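Local coordinates for protein RNA-dependent RNA polymerase (Farallon virus, PDB 6DX5) that carries an N-terminal viral OTU cysteine protease domain with deubiquitinase activity, in a large polypeptide that probably also acts as an RNA-directed RNA polymerase, at residues I20-F25 with W143-D148; D54-T59 with E130-A135; T59-A64 with D116-G121. All coordinates share one frame; numbering follows the deposited sequence.

Contact 1 (I20-F25 with W143-D148); sequences IAIPDF and WNVNTD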
loop_
_atom_site.group_PDB
_atom_site.type_symbol
_atom_site.label_atom_id
_atom_site.label_comp_id
_atom_site.label_asym_id
_atom_site.label_seq_id
_atom_site.Cartn_x
_atom_site.Cartn_y
_atom_site.Cartn_z
ATOM N N ILE A 20 -4.516 -1.789 18.610
ATOM C CA ILE A 20 -5.133 -0.956 19.621
ATOM C C ILE A 20 -6.630 -0.899 19.321
ATOM O O ILE A 20 -7.095 -1.307 18.251
ATOM C CB ILE A 20 -4.478 0.444 19.614
ATOM C CG1 ILE A 20 -3.048 0.363 20.121
ATOM C CG2 ILE A 20 -5.136 1.355 20.527
ATOM C CD1 ILE A 20 -2.301 1.689 19.931
ATOM N N ALA A 21 -7.395 -0.464 20.325
ATOM C CA ALA A 21 -8.721 0.088 20.133
ATOM C C ALA A 21 -8.601 1.615 20.057
ATOM O O ALA A 21 -8.188 2.253 21.036
ATOM C CB ALA A 21 -9.618 -0.323 21.296
ATOM N N ILE A 22 -9.007 2.206 18.933
ATOM C CA ILE A 22 -8.959 3.673 18.747
ATOM C C ILE A 22 -9.701 4.444 19.847
ATOM O O ILE A 22 -9.137 5.422 20.361
ATOM C CB ILE A 22 -9.473 4.095 17.359
ATOM C CG1 ILE A 22 -8.499 3.660 16.255
ATOM C CG2 ILE A 22 -9.657 5.616 17.266
ATOM C CD1 ILE A 22 -7.060 3.968 16.568
ATOM N N PRO A 23 -10.922 4.071 20.275
ATOM C CA PRO A 23 -11.617 4.922 21.266
ATOM C C PRO A 23 -10.941 4.970 22.633
ATOM O O PRO A 23 -11.243 5.876 23.414
ATOM C CB PRO A 23 -13.020 4.294 21.353
ATOM C CG PRO A 23 -13.182 3.539 20.051
ATOM C CD PRO A 23 -11.803 2.958 19.851
ATOM N N ASP A 24 -10.015 4.058 22.941
ATOM C CA ASP A 24 -9.252 4.138 24.190
ATOM C C ASP A 24 -8.190 5.243 24.209
ATOM O O ASP A 24 -7.686 5.551 25.292
ATOM C CB ASP A 24 -8.534 2.810 24.505
ATOM C CG ASP A 24 -9.488 1.597 24.686
ATOM O OD1 ASP A 24 -9.024 0.468 24.406
ATOM O OD2 ASP A 24 -10.665 1.748 25.117
ATOM N N PHE A 25 -7.805 5.800 23.050
ATOM C CA PHE A 25 -6.763 6.825 22.950
ATOM C C PHE A 25 -7.201 8.089 22.225
ATOM O O PHE A 25 -6.581 9.134 22.434
ATOM C CB PHE A 25 -5.504 6.256 22.239
ATOM C CG PHE A 25 -4.861 5.120 22.998
ATOM C CD1 PHE A 25 -3.882 5.377 23.944
ATOM C CD2 PHE A 25 -5.298 3.805 22.831
ATOM C CE1 PHE A 25 -3.332 4.337 24.707
ATOM C CE2 PHE A 25 -4.747 2.745 23.591
ATOM C CZ PHE A 25 -3.766 3.013 24.527
ATOM N N TRP A 143 -4.861 5.363 10.384
ATOM C CA TRP A 143 -5.216 4.161 11.130
ATOM C C TRP A 143 -6.339 3.460 10.366
ATOM O O TRP A 143 -7.437 4.009 10.231
ATOM C CB TRP A 143 -5.682 4.497 12.557
ATOM C CG TRP A 143 -4.727 5.259 13.411
ATOM C CD1 TRP A 143 -4.526 6.611 13.406
ATOM C CD2 TRP A 143 -3.796 4.710 14.355
ATOM N NE1 TRP A 143 -3.547 6.943 14.312
ATOM C CE2 TRP A 143 -3.079 5.793 14.902
ATOM C CE3 TRP A 143 -3.512 3.409 14.800
ATOM C CZ2 TRP A 143 -2.066 5.625 15.871
ATOM C CZ3 TRP A 143 -2.516 3.237 15.787
ATOM C CH2 TRP A 143 -1.788 4.338 16.278
ATOM N N ASN A 144 -6.070 2.270 9.865
ATOM C CA ASN A 144 -7.091 1.512 9.169
ATOM C C ASN A 144 -7.811 0.650 10.197
ATOM O O ASN A 144 -7.187 -0.199 10.850
ATOM C CB ASN A 144 -6.459 0.644 8.072
ATOM C CG ASN A 144 -5.626 1.459 7.099
ATOM O OD1 ASN A 144 -4.384 1.404 7.121
ATOM N ND2 ASN A 144 -6.285 2.274 6.311
ATOM N N VAL A 145 -9.116 0.808 10.303
ATOM C CA VAL A 145 -9.848 0.101 11.335
ATOM C C VAL A 145 -10.976 -0.713 10.723
ATOM O O VAL A 145 -11.418 -0.474 9.593
ATOM C CB VAL A 145 -10.399 1.082 12.357
ATOM C CG1 VAL A 145 -9.265 1.880 12.968
ATOM C CG2 VAL A 145 -11.463 1.959 11.664
ATOM N N ASN A 146 -11.462 -1.688 11.500
ATOM C CA ASN A 146 -12.631 -2.408 11.035
ATOM C C ASN A 146 -13.843 -1.644 11.550
ATOM O O ASN A 146 -13.721 -0.520 12.053
ATOM C CB ASN A 146 -12.589 -3.872 11.470
ATOM C CG ASN A 146 -12.462 -4.004 12.931
ATOM O OD1 ASN A 146 -12.505 -3.004 13.636
ATOM N ND2 ASN A 146 -12.287 -5.228 13.420
ATOM N N THR A 147 -15.020 -2.231 11.434
ATOM C CA THR A 147 -16.210 -1.427 11.661
ATOM C C THR A 147 -16.494 -1.189 13.141
ATOM O O THR A 147 -17.264 -0.277 13.449
ATOM C CB THR A 147 -17.407 -2.084 10.966
ATOM O OG1 THR A 147 -17.536 -3.429 11.449
ATOM C CG2 THR A 147 -17.147 -2.126 9.421
ATOM N N ASP A 148 -15.873 -1.954 14.046
ATOM C CA ASP A 148 -15.895 -1.706 15.483
ATOM C C ASP A 148 -14.669 -0.915 15.988
ATOM O O ASP A 148 -14.368 -0.951 17.191
ATOM C CB ASP A 148 -16.014 -3.036 16.223
ATOM C CG ASP A 148 -14.844 -3.987 15.934
ATOM O OD1 ASP A 148 -13.728 -3.513 15.643
ATOM O OD2 ASP A 148 -15.017 -5.224 16.031
#

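Contact 2 (D54-T59 with E130-A135); sequences DTVKGT and EMLASA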
loop_
_atom_site.group_PDB
_atom_site.type_symbol
_atom_site.label_atom_id
_atom_site.label_comp_id
_atom_site.label_asym_id
_atom_site.label_seq_id
_atom_site.Cartn_x
_atom_site.Cartn_y
_atom_site.Cartn_z
ATOM N N ASP A 54 -10.486 22.431 0.527
ATOM C CA ASP A 54 -10.106 22.809 -0.829
ATOM C C ASP A 54 -8.707 23.401 -0.857
ATOM O O ASP A 54 -7.957 23.180 -1.826
ATOM C CB ASP A 54 -11.119 23.803 -1.442
ATOM C CG ASP A 54 -11.458 25.010 -0.494
ATOM O OD1 ASP A 54 -11.043 25.023 0.699
ATOM O OD2 ASP A 54 -12.163 25.957 -0.944
ATOM N N THR A 55 -8.352 24.171 0.183
ATOM C CA THR A 55 -6.975 24.642 0.331
ATOM C C THR A 55 -6.029 23.469 0.580
ATOM O O THR A 55 -4.901 23.438 0.079
ATOM C CB THR A 55 -6.937 25.636 1.470
ATOM O OG1 THR A 55 -7.842 26.702 1.163
ATOM C CG2 THR A 55 -5.522 26.184 1.737
ATOM N N VAL A 56 -6.487 22.480 1.337
ATOM C CA VAL A 56 -5.688 21.280 1.547
ATOM C C VAL A 56 -5.488 20.553 0.218
ATOM O O VAL A 56 -4.377 20.147 -0.133
ATOM C CB VAL A 56 -6.370 20.371 2.603
ATOM C CG1 VAL A 56 -5.676 18.999 2.611
ATOM C CG2 VAL A 56 -6.297 21.033 3.994
ATOM N N LYS A 57 -6.573 20.369 -0.541
ATOM C CA LYS A 57 -6.441 19.736 -1.830
ATOM C C LYS A 57 -5.467 20.533 -2.721
ATOM O O LYS A 57 -4.577 19.955 -3.356
ATOM C CB LYS A 57 -7.807 19.642 -2.491
ATOM C CG LYS A 57 -7.782 18.941 -3.871
ATOM C CD LYS A 57 -9.241 18.653 -4.383
ATOM C CE LYS A 57 -9.162 17.944 -5.780
ATOM N NZ LYS A 57 -10.458 17.746 -6.517
ATOM N N GLY A 58 -5.665 21.858 -2.801
ATOM C CA GLY A 58 -4.793 22.710 -3.609
ATOM C C GLY A 58 -3.340 22.606 -3.163
ATOM O O GLY A 58 -2.427 22.631 -3.984
ATOM N N THR A 59 -3.109 22.437 -1.857
ATOM C CA THR A 59 -1.753 22.261 -1.360
ATOM C C THR A 59 -1.146 20.977 -1.893
ATOM O O THR A 59 -0.021 20.978 -2.408
ATOM C CB THR A 59 -1.768 22.293 0.158
ATOM O OG1 THR A 59 -2.310 23.564 0.545
ATOM C CG2 THR A 59 -0.340 22.098 0.761
ATOM N N GLU A 130 0.827 11.523 1.470
ATOM C CA GLU A 130 2.253 11.624 1.272
ATOM C C GLU A 130 2.647 13.038 0.842
ATOM O O GLU A 130 3.680 13.575 1.279
ATOM C CB GLU A 130 2.669 10.591 0.231
ATOM C CG GLU A 130 4.058 10.746 -0.256
ATOM C CD GLU A 130 4.505 9.614 -1.196
ATOM O OE1 GLU A 130 3.652 9.011 -1.920
ATOM O OE2 GLU A 130 5.748 9.301 -1.156
ATOM N N MET A 131 1.851 13.650 -0.039
ATOM C CA MET A 131 2.186 14.976 -0.555
ATOM C C MET A 131 2.107 16.007 0.556
ATOM O O MET A 131 3.010 16.842 0.710
ATOM C CB MET A 131 1.217 15.321 -1.682
ATOM C CG MET A 131 1.382 14.350 -2.918
ATOM S SD MET A 131 0.093 14.683 -4.109
ATOM C CE MET A 131 0.285 13.227 -5.249
ATOM N N LEU A 132 1.005 15.955 1.329
ATOM C CA LEU A 132 0.770 16.914 2.391
ATOM C C LEU A 132 1.857 16.819 3.446
ATOM O O LEU A 132 2.299 17.842 3.970
ATOM C CB LEU A 132 -0.588 16.622 3.021
ATOM C CG LEU A 132 -1.750 16.985 2.099
ATOM C CD1 LEU A 132 -3.085 16.460 2.740
ATOM C CD2 LEU A 132 -1.732 18.534 1.989
ATOM N N ALA A 133 2.289 15.590 3.785
ATOM C CA ALA A 133 3.309 15.422 4.809
ATOM C C ALA A 133 4.606 16.115 4.396
ATOM O O ALA A 133 5.210 16.845 5.196
ATOM C CB ALA A 133 3.565 13.934 5.068
ATOM N N SER A 134 5.007 15.952 3.127
ATOM C CA SER A 134 6.201 16.626 2.639
ATOM C C SER A 134 5.942 18.109 2.420
ATOM O O SER A 134 6.777 18.947 2.772
ATOM C CB SER A 134 6.681 15.978 1.341
ATOM O OG SER A 134 7.033 14.624 1.563
ATOM N N ALA A 135 4.810 18.455 1.792
ATOM C CA ALA A 135 4.558 19.873 1.514
ATOM C C ALA A 135 4.578 20.681 2.800
ATOM O O ALA A 135 5.152 21.762 2.843
ATOM C CB ALA A 135 3.194 20.059 0.825
#

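Contact 3 (T59-A64 with D116-G121); sequences TALGYA and DATKEG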
loop_
_atom_site.group_PDB
_atom_site.type_symbol
_atom_site.label_atom_id
_atom_site.label_comp_id
_atom_site.label_asym_id
_atom_site.label_seq_id
_atom_site.Cartn_x
_atom_site.Cartn_y
_atom_site.Cartn_z
ATOM N N THR A 59 -3.109 22.437 -1.857
ATOM C CA THR A 59 -1.753 22.261 -1.360
ATOM C C THR A 59 -1.146 20.977 -1.893
ATOM O O THR A 59 -0.021 20.978 -2.408
ATOM C CB THR A 59 -1.768 22.293 0.158
ATOM O OG1 THR A 59 -2.310 23.564 0.545
ATOM C CG2 THR A 59 -0.340 22.098 0.761
ATOM N N ALA A 60 -1.905 19.889 -1.837
ATOM C CA ALA A 60 -1.398 18.603 -2.272
ATOM C C ALA A 60 -1.077 18.629 -3.751
ATOM O O ALA A 60 0.020 18.244 -4.158
ATOM C CB ALA A 60 -2.419 17.495 -1.966
ATOM N N LEU A 61 -1.989 19.151 -4.567
ATOM C CA LEU A 61 -1.767 19.136 -6.013
ATOM C C LEU A 61 -0.673 20.131 -6.422
ATOM O O LEU A 61 0.103 19.867 -7.364
ATOM C CB LEU A 61 -3.056 19.450 -6.755
ATOM C CG LEU A 61 -4.053 18.311 -7.028
ATOM C CD1 LEU A 61 -4.222 17.403 -5.844
ATOM C CD2 LEU A 61 -5.410 18.900 -7.417
ATOM N N GLY A 62 -0.595 21.290 -5.765
ATOM C CA GLY A 62 0.477 22.225 -6.116
ATOM C C GLY A 62 1.836 21.634 -5.778
ATOM O O GLY A 62 2.792 21.762 -6.540
ATOM N N TYR A 63 1.919 20.950 -4.628
ATOM C CA TYR A 63 3.121 20.215 -4.279
ATOM C C TYR A 63 3.476 19.195 -5.359
ATOM O O TYR A 63 4.662 19.044 -5.717
ATOM C CB TYR A 63 2.946 19.529 -2.902
ATOM C CG TYR A 63 4.141 18.685 -2.535
ATOM C CD1 TYR A 63 4.168 17.308 -2.843
ATOM C CD2 TYR A 63 5.269 19.269 -1.981
ATOM C CE1 TYR A 63 5.294 16.525 -2.569
ATOM C CE2 TYR A 63 6.411 18.498 -1.706
ATOM C CZ TYR A 63 6.396 17.115 -1.994
ATOM O OH TYR A 63 7.525 16.343 -1.728
ATOM N N ALA A 64 2.480 18.440 -5.846
ATOM C CA ALA A 64 2.784 17.437 -6.867
ATOM C C ALA A 64 3.327 18.066 -8.161
ATOM O O ALA A 64 4.239 17.513 -8.780
ATOM C CB ALA A 64 1.550 16.608 -7.159
ATOM N N ASP A 116 -6.962 13.440 -13.407
ATOM C CA ASP A 116 -7.870 12.782 -12.472
ATOM C C ASP A 116 -8.068 13.629 -11.233
ATOM O O ASP A 116 -9.210 13.847 -10.791
ATOM C CB ASP A 116 -7.353 11.403 -12.061
ATOM C CG ASP A 116 -7.511 10.348 -13.158
ATOM O OD1 ASP A 116 -8.192 10.590 -14.198
ATOM O OD2 ASP A 116 -6.924 9.258 -12.963
ATOM N N ALA A 117 -6.967 14.109 -10.649
ATOM C CA ALA A 117 -7.038 14.678 -9.307
ATOM C C ALA A 117 -7.803 15.991 -9.279
ATOM O O ALA A 117 -8.445 16.305 -8.272
ATOM C CB ALA A 117 -5.634 14.874 -8.741
ATOM N N THR A 118 -7.786 16.758 -10.359
ATOM C CA THR A 118 -8.436 18.056 -10.309
ATOM C C THR A 118 -9.941 17.952 -10.500
ATOM O O THR A 118 -10.649 18.916 -10.204
ATOM C CB THR A 118 -7.818 19.021 -11.341
ATOM O OG1 THR A 118 -7.958 18.488 -12.665
ATOM C CG2 THR A 118 -6.342 19.252 -11.067
ATOM N N LYS A 119 -10.453 16.817 -10.958
ATOM C CA LYS A 119 -11.902 16.629 -11.039
ATOM C C LYS A 119 -12.548 16.831 -9.672
ATOM O O LYS A 119 -11.967 16.487 -8.641
ATOM C CB LYS A 119 -12.230 15.215 -11.528
ATOM C CG LYS A 119 -11.675 14.834 -12.876
ATOM C CD LYS A 119 -12.752 14.864 -13.896
ATOM C CE LYS A 119 -12.451 13.877 -15.026
ATOM N NZ LYS A 119 -11.106 14.075 -15.595
ATOM N N GLU A 120 -13.782 17.360 -9.663
ATOM C CA GLU A 120 -14.503 17.522 -8.394
ATOM C C GLU A 120 -14.861 16.176 -7.768
ATOM O O GLU A 120 -15.002 16.085 -6.545
ATOM C CB GLU A 120 -15.786 18.347 -8.561
ATOM C CG GLU A 120 -15.644 19.688 -9.255
ATOM C CD GLU A 120 -15.808 19.559 -10.774
ATOM O OE1 GLU A 120 -15.351 18.527 -11.342
ATOM O OE2 GLU A 120 -16.379 20.484 -11.410
ATOM N N GLY A 121 -15.038 15.129 -8.585
ATOM C CA GLY A 121 -15.382 13.809 -8.082
ATOM C C GLY A 121 -14.226 12.963 -7.585
ATOM O O GLY A 121 -14.417 11.795 -7.238
#

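Contact 1 (I20-F25 with W143-D148)
Ile22 and Ile20 make a purely apolar contact with Trp143 and Val145, closing the loop that follows strand 13-16 over the end of strand 140-145. Ile22 does most of the work. Its CG1 is anti to the carbonyl carbon (chi1 -69°), and a bent second torsion of -46° brings CD1 onto the indole. That methyl stands 3.8 Å above the ring plane, displaced toward the rim, and lies 4.0 Å from Trp143 CE3. One bond back along the chain, Ile22 CG1 meets Val145 CG1 at 3.8 Å, the two side chains crossing at about a right angle. Ile20 is a looser neighbour, its CD1 4.4 Å from Trp143 CZ3.

In the mixed sheet of this OTU domain, strand 140-145 runs antiparallel to 151-157 and parallel to 166-171, so the isoleucines pack on the side chains of an interior strand. Backbone hydrogen bonds from Ile20 to Val151 and from Ile22 to Met149 hold the loop beside the hairpin's turn and the start of strand 151-157. Trp143 NE1 is hydrogen-bonded to Asn167 OD1, which helps hold the indole in its rotation, and the ring also meets that of Phe26 with planes about 60° apart. Within 20-25 the chain turns sharply: Asp24 N hydrogen-bonds to Ala21 O, and Phe25 N reaches Ile22 O at 3.0 Å.

Contact 2 (D54-T59 with E130-A135)
Helix 53-66 and helix 126-136 of the OTU domain cross almost perpendicularly where Leu132 pushes its forked end between Val56 and Thr59. The axes of the two short segments are 10.0 Å apart at closest approach and 84° from parallel, so the meeting is confined to a few side chains, and the closest pair of CA atoms is Thr59 with Leu132.

Leu132 has CG anti to the carbonyl carbon (chi1 -71°) and CD1 extended away from the backbone, which carries both methyls across to the other helix. CD1 comes to 3.6 Å from Val56 CG1, the tightest approach here. CD2 lies 3.8 Å from Val56 O and 4.0 Å from Thr59 CG2. The side chain of Leu132 is turned at about a right angle to those of both Val56 and Thr59. One turn further along helix 126-136, Ala135 CB touches the same Thr59 CG2 at 4.1 Å.

These two helices belong to the helical part of the domain, and helix 37-47 packs against the same site, with Phe42, Ala43 and Phe47 on Val56 and Phe38 on Leu132. Thr59 divides its branches between two tasks. Its methyl, anti to the backbone N, faces helix 126-136, while OG1 is held within its own helix, donating to Thr55 O at 2.6 Å. Thr55 O also accepts from Thr59 N at 2.8 Å; the two donors arrive from opposite faces of the carbonyl plane.

Contact 3 (T59-A64 with D116-G121)
Leu61 lays its isobutyl group over Ala117 and the methyl of Thr118, joining the middle of helix 53-66 to the C-terminal end of helix 103-117 in the helical part of the OTU domain. This is small, largely apolar packing with no hydrogen bond across it, and a single leucine supplies the whole of one side. The nearest CA atoms are those of Leu61 and Ala117, 7.6 Å apart.

The shape of Leu61 decides which atom meets which. Its CG is anti to the carbonyl carbon (chi1 -84°), and a second torsion of 42°, a less common choice for leucine, folds CD1 back while CD2 is carried outward. CD1 rests 4.1 Å from Ala117 CB, and Leu61 CG lies almost as close to that same carbon, so the alanine methyl sits against the base of the leucine fork. The outer methyl, CD2, goes past the alanine to Thr118 CG2 at 3.8 Å, the two side chains meeting at a slant.

Thr118 points CG2 at the leucine, with chi1 at 60° placing that methyl anti to the carbonyl carbon, while OG1 is hydrogen-bonded to Leu114 O, back in helix 103-117. The helix end has further ties, since Lys57 NZ makes weak hydrogen bonds to Ala117 O and Lys119 O, and Asp116 OD2 is hydrogen-bonded to Tyr78 OH. Tyr78 lines a pocket occupied by dithiothreitol together with Tyr122, which itself packs on Ala117.

After Ala117 the chain turns, Lys119 N reaching back to Asp116 O at 3.2 Å. On the leucine side, Leu61 CD2 also lies 4.1 Å from Ala117 O.

Contacts 2 and 3 are neighbours, with centres 9 Å apart on one side of the chain's centre. Their segments overlap at Thr59, which touches its partner segment only in contact 2, and they use successive parts of helix 53-66, which thereby joins helix 126-136 to the end of helix 103-117. Contact 1 lies on the opposite side, among the sheet strands, its centre 25 Å from that of contact 2 and 29 Å from that of contact 3. Along the sequence they are concentric: contact 1 spans the longest interval, contact 2 falls within it and contact 3 within contact 2. Helix 126-136 is followed, after a short connection, by strand 140-145, linking the helical and sheet parts of the protease domain.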